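PDB 5Z06: Exo beta-1,2-glucooligosaccharide sophorohydrolase (non-reducing end) from Parabacteroides distasonis ATCC 8503, which hydrolyses linear beta-1,2-glucan and beta-1,2-glucooligosaccharides as an exo-type enzyme, releasing sophorose from the non-reducing end. Local coordinates for residues A[85-96]-A[129-140]. Sequence-based numbering, arbitrary orientation.
Sequences STLSMQVRLRES and PGVWHPVSIPLE
Trp132 lies across Arg92 and Gln90 on one face of an antiparallel strand pair. The CB of Arg92 sits over the indole face, 3.6 Å from the centroid of the Trp132 six-membered ring and 12° off its normal, a CH-pi contact. The Arg92 chain runs on extended, its CG anti to the backbone N (chi1 180°), which carries CD along the same indole near CE2 and CZ2 and sets the guanidinium against the peptide of Gly130, whose carbonyl carbon lies over its centre. Guanidinium and indole planes stand 55° apart. CB of Gln90 also reaches CE3 of Trp132, at 3.6 Å, while the Gln90 backbone borders the ring edge; the bend at chi2 brings OE1 back beside CB of Trp132, the amide plane almost perpendicular to the ring. Replacing Trp132 with an alanine would probably strip the aliphatic part of Arg92 of its aromatic platform and let the side chains of Arg92 and Gln90 turn more freely.

The reverse face is mainly apolar, His133 with its NE2 bond to Arg128 O being the exception: CG2 of Val91 meets CG2 of Val135 at 3.5 Å, the side chains of Leu87 and Ile137 lie side by side, CD2 against CD1, and Met89 points the same way as Val135. Ile105 of strand 104-109 packs against Leu87, Met89 and Ile137. Beyond the paired backbone bonds, N of Gly130 binds O of Leu93 (2.7 Å) and water 1 accepts from N of Leu93. Strand 169-180 flanks strand 86-93, with a classic beta bulge where Ser85 and Thr86 both face Leu180. The Trp132 side chain is about 7 Å from the bound calcium ion, and Gln90 bonds through its backbone to the calcium ligand Asp175. The pair thus extends an antiparallel sheet whose largely apolar face packs on a second sheet, as in a beta-sandwich.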
loop_
_atom_site.group_PDB
_atom_site.type_symbol
_atom_site.label_atom_id
_atom_site.label_comp_id
_atom_site.label_asym_id
_atom_site.label_seq_id
_atom_site.Cartn_x
_atom_site.Cartn_y
_atom_site.Cartn_z
ATOM N N SER A 85 -20.293 -13.345 15.127
ATOM C CA SER A 85 -20.932 -14.532 15.688
ATOM C C SER A 85 -20.980 -15.685 14.705
ATOM O O SER A 85 -21.219 -16.815 15.117
ATOM C CB SER A 85 -22.366 -14.213 16.089
ATOM O OG SER A 85 -22.390 -13.403 17.238
ATOM N N THR A 86 -20.769 -15.412 13.416
ATOM C CA THR A 86 -21.040 -16.393 12.375
ATOM C C THR A 86 -19.900 -16.436 11.362
ATOM O O THR A 86 -19.277 -15.420 11.078
ATOM C CB THR A 86 -22.367 -16.101 11.639
ATOM O OG1 THR A 86 -22.212 -14.959 10.806
ATOM C CG2 THR A 86 -23.516 -15.838 12.618
ATOM N N LEU A 87 -19.622 -17.630 10.854
ATOM C CA LEU A 87 -18.845 -17.801 9.646
ATOM C C LEU A 87 -19.843 -17.901 8.521
ATOM O O LEU A 87 -20.533 -18.910 8.380
ATOM C CB LEU A 87 -18.005 -19.057 9.715
ATOM C CG LEU A 87 -17.299 -19.483 8.426
ATOM C CD1 LEU A 87 -16.266 -18.441 8.022
ATOM C CD2 LEU A 87 -16.643 -20.828 8.651
ATOM N N SER A 88 -19.946 -16.838 7.740
ATOM C CA SER A 88 -20.785 -16.830 6.560
ATOM C C SER A 88 -19.958 -17.156 5.307
ATOM O O SER A 88 -18.830 -16.702 5.170
ATOM C CB SER A 88 -21.465 -15.492 6.420
ATOM O OG SER A 88 -22.030 -15.342 5.138
ATOM N N MET A 89 -20.518 -17.983 4.427
ATOM C CA MET A 89 -19.962 -18.239 3.103
ATOM C C MET A 89 -21.073 -18.266 2.070
ATOM O O MET A 89 -22.262 -18.330 2.398
ATOM C CB MET A 89 -19.276 -19.593 3.040
ATOM C CG MET A 89 -18.632 -20.049 4.322
ATOM S SD MET A 89 -17.663 -21.512 3.986
ATOM C CE MET A 89 -18.956 -22.724 3.814
ATOM N N GLN A 90 -20.660 -18.247 0.816
ATOM C CA GLN A 90 -21.531 -18.543 -0.293
ATOM C C GLN A 90 -20.967 -19.834 -0.871
ATOM O O GLN A 90 -19.759 -19.921 -1.115
ATOM C CB GLN A 90 -21.508 -17.414 -1.309
ATOM C CG GLN A 90 -22.172 -16.142 -0.813
ATOM C CD GLN A 90 -23.683 -16.162 -0.899
ATOM O OE1 GLN A 90 -24.292 -17.090 -1.436
ATOM N NE2 GLN A 90 -24.300 -15.119 -0.383
ATOM N N VAL A 91 -21.835 -20.837 -1.053
ATOM C CA VAL A 91 -21.430 -22.175 -1.474
ATOM C C VAL A 91 -22.261 -22.538 -2.689
ATOM O O VAL A 91 -23.473 -22.376 -2.701
ATOM C CB VAL A 91 -21.626 -23.207 -0.363
ATOM C CG1 VAL A 91 -21.040 -24.562 -0.737
ATOM C CG2 VAL A 91 -20.960 -22.731 0.908
ATOM N N ARG A 92 -21.590 -23.007 -3.727
ATOM C CA ARG A 92 -22.254 -23.400 -4.945
ATOM C C ARG A 92 -21.738 -24.774 -5.329
ATOM O O ARG A 92 -20.534 -25.025 -5.306
ATOM C CB ARG A 92 -21.967 -22.396 -6.039
ATOM C CG ARG A 92 -22.622 -22.694 -7.373
ATOM C CD ARG A 92 -21.902 -21.936 -8.459
ATOM N NE ARG A 92 -22.485 -22.126 -9.776
ATOM C CZ ARG A 92 -23.376 -21.326 -10.348
ATOM N NH1 ARG A 92 -23.851 -20.257 -9.717
ATOM N NH2 ARG A 92 -23.795 -21.611 -11.572
ATOM N N LEU A 93 -22.662 -25.663 -5.665
ATOM C CA LEU A 93 -22.317 -27.013 -6.045
ATOM C C LEU A 93 -22.413 -27.074 -7.551
ATOM O O LEU A 93 -23.383 -26.600 -8.140
ATOM C CB LEU A 93 -23.269 -27.990 -5.398
ATOM C CG LEU A 93 -22.968 -28.350 -3.953
ATOM C CD1 LEU A 93 -22.816 -27.148 -3.029
ATOM C CD2 LEU A 93 -24.108 -29.231 -3.487
ATOM N N ARG A 94 -21.382 -27.608 -8.189
ATOM C CA ARG A 94 -21.421 -27.744 -9.630
ATOM C C ARG A 94 -22.457 -28.792 -10.045
ATOM O O ARG A 94 -23.186 -28.566 -11.003
ATOM C CB ARG A 94 -20.055 -28.108 -10.174
ATOM C CG ARG A 94 -19.936 -27.914 -11.663
ATOM C CD ARG A 94 -18.504 -28.140 -12.090
ATOM N NE ARG A 94 -18.360 -27.961 -13.528
ATOM C CZ ARG A 94 -18.541 -28.912 -14.442
ATOM N NH1 ARG A 94 -18.890 -30.165 -14.107
ATOM N NH2 ARG A 94 -18.381 -28.603 -15.723
ATOM N N GLU A 95 -22.493 -29.916 -9.326
ATOM C CA GLU A 95 -23.437 -31.023 -9.574
ATOM C C GLU A 95 -24.240 -31.329 -8.323
ATOM O O GLU A 95 -23.828 -30.990 -7.207
ATOM C CB GLU A 95 -22.712 -32.324 -9.956
ATOM C CG GLU A 95 -21.571 -32.209 -10.952
ATOM C CD GLU A 95 -21.997 -31.844 -12.363
ATOM O OE1 GLU A 95 -23.212 -31.653 -12.631
ATOM O OE2 GLU A 95 -21.085 -31.731 -13.212
ATOM N N SER A 96 -25.386 -31.984 -8.519
ATOM C CA SER A 96 -26.099 -32.624 -7.421
ATOM C C SER A 96 -25.187 -33.640 -6.816
ATOM O O SER A 96 -24.375 -34.250 -7.504
ATOM C CB SER A 96 -27.365 -33.317 -7.895
ATOM O OG SER A 96 -28.314 -32.346 -8.263
ATOM N N PRO A 129 -27.608 -27.829 -7.213
ATOM C CA PRO A 129 -26.425 -27.302 -7.877
ATOM C C PRO A 129 -26.691 -26.052 -8.733
ATOM O O PRO A 129 -27.852 -25.709 -9.001
ATOM C CB PRO A 129 -26.014 -28.462 -8.777
ATOM C CG PRO A 129 -27.322 -29.045 -9.206
ATOM C CD PRO A 129 -28.177 -28.968 -7.962
ATOM N N GLY A 130 -25.610 -25.387 -9.148
ATOM C CA GLY A 130 -25.686 -24.242 -10.052
ATOM C C GLY A 130 -26.324 -22.982 -9.487
ATOM O O GLY A 130 -26.799 -22.118 -10.244
ATOM N N VAL A 131 -26.355 -22.875 -8.160
ATOM C CA VAL A 131 -26.858 -21.672 -7.486
ATOM C C VAL A 131 -26.034 -21.438 -6.227
ATOM O O VAL A 131 -25.522 -22.375 -5.630
ATOM C CB VAL A 131 -28.366 -21.772 -7.124
ATOM C CG1 VAL A 131 -29.244 -21.763 -8.376
ATOM C CG2 VAL A 131 -28.646 -23.006 -6.284
ATOM N N TRP A 132 -25.907 -20.179 -5.851
ATOM C CA TRP A 132 -25.174 -19.798 -4.656
ATOM C C TRP A 132 -26.076 -19.955 -3.465
ATOM O O TRP A 132 -27.169 -19.433 -3.459
ATOM C CB TRP A 132 -24.664 -18.355 -4.768
ATOM C CG TRP A 132 -23.552 -18.284 -5.747
ATOM C CD1 TRP A 132 -23.618 -17.864 -7.041
ATOM C CD2 TRP A 132 -22.212 -18.714 -5.532
ATOM N NE1 TRP A 132 -22.387 -17.979 -7.636
ATOM C CE2 TRP A 132 -21.506 -18.499 -6.728
ATOM C CE3 TRP A 132 -21.532 -19.244 -4.434
ATOM C CZ2 TRP A 132 -20.155 -18.797 -6.857
ATOM C CZ3 TRP A 132 -20.180 -19.540 -4.567
ATOM C CH2 TRP A 132 -19.510 -19.307 -5.769
ATOM N N HIS A 133 -25.599 -20.703 -2.475
ATOM C CA HIS A 133 -26.305 -20.943 -1.225
ATOM C C HIS A 133 -25.637 -20.195 -0.097
ATOM O O HIS A 133 -24.472 -20.463 0.210
ATOM C CB HIS A 133 -26.290 -22.429 -0.892
ATOM C CG HIS A 133 -27.009 -23.252 -1.901
ATOM N ND1 HIS A 133 -28.313 -22.996 -2.258
ATOM C CD2 HIS A 133 -26.600 -24.291 -2.664
ATOM C CE1 HIS A 133 -28.688 -23.861 -3.180
ATOM N NE2 HIS A 133 -27.664 -24.654 -3.449
ATOM N N PRO A 134 -26.355 -19.236 0.515
ATOM C CA PRO A 134 -25.762 -18.666 1.723
ATOM C C PRO A 134 -25.646 -19.727 2.804
ATOM O O PRO A 134 -26.555 -20.519 2.982
ATOM C CB PRO A 134 -26.729 -17.528 2.118
ATOM C CG PRO A 134 -27.883 -17.625 1.201
ATOM C CD PRO A 134 -27.455 -18.410 -0.002
ATOM N N VAL A 135 -24.500 -19.770 3.459
ATOM C CA VAL A 135 -24.272 -20.629 4.594
ATOM C C VAL A 135 -23.853 -19.735 5.749
ATOM O O VAL A 135 -23.044 -18.836 5.559
ATOM C CB VAL A 135 -23.161 -21.637 4.284
ATOM C CG1 VAL A 135 -22.740 -22.415 5.521
ATOM C CG2 VAL A 135 -23.629 -22.589 3.203
ATOM N N SER A 136 -24.429 -19.979 6.930
ATOM C CA SER A 136 -24.019 -19.330 8.182
ATOM C C SER A 136 -23.767 -20.405 9.200
ATOM O O SER A 136 -24.652 -21.196 9.511
ATOM C CB SER A 136 -25.099 -18.404 8.722
ATOM O OG SER A 136 -25.310 -17.315 7.856
ATOM N N ILE A 137 -22.556 -20.446 9.715
ATOM C CA ILE A 137 -22.205 -21.385 10.745
ATOM C C ILE A 137 -21.995 -20.511 11.956
ATOM O O ILE A 137 -21.084 -19.677 11.948
ATOM C CB ILE A 137 -20.923 -22.161 10.415
ATOM C CG1 ILE A 137 -21.082 -22.888 9.083
ATOM C CG2 ILE A 137 -20.597 -23.139 11.540
ATOM C CD1 ILE A 137 -19.786 -23.336 8.457
ATOM N N PRO A 138 -22.853 -20.670 12.986
ATOM C CA PRO A 138 -22.563 -19.991 14.219
ATOM C C PRO A 138 -21.174 -20.370 14.696
ATOM O O PRO A 138 -20.821 -21.557 14.706
ATOM C CB PRO A 138 -23.648 -20.530 15.180
ATOM C CG PRO A 138 -24.812 -20.792 14.300
ATOM C CD PRO A 138 -24.186 -21.320 13.026
ATOM N N LEU A 139 -20.398 -19.371 15.095
ATOM C CA LEU A 139 -19.068 -19.606 15.615
ATOM C C LEU A 139 -19.122 -20.461 16.869
ATOM O O LEU A 139 -18.240 -21.278 17.119
ATOM C CB LEU A 139 -18.354 -18.268 15.862
ATOM C CG LEU A 139 -18.012 -17.513 14.566
ATOM C CD1 LEU A 139 -17.336 -16.194 14.895
ATOM C CD2 LEU A 139 -17.106 -18.317 13.639
ATOM N N GLU A 140 -20.157 -20.234 17.660
ATOM C CA GLU A 140 -20.620 -21.147 18.726
ATOM C C GLU A 140 -20.432 -22.645 18.383
ATOM O O GLU A 140 -19.815 -23.388 19.158
ATOM C CB GLU A 140 -22.100 -20.843 18.956
ATOM C CG GLU A 140 -22.645 -21.133 20.331
ATOM C CD GLU A 140 -24.126 -20.817 20.409
ATOM O OE1 GLU A 140 -24.663 -20.210 19.452
ATOM O OE2 GLU A 140 -24.750 -21.181 21.419
HETATM O O HOH W 1 -25.319 -24.860 -5.712
#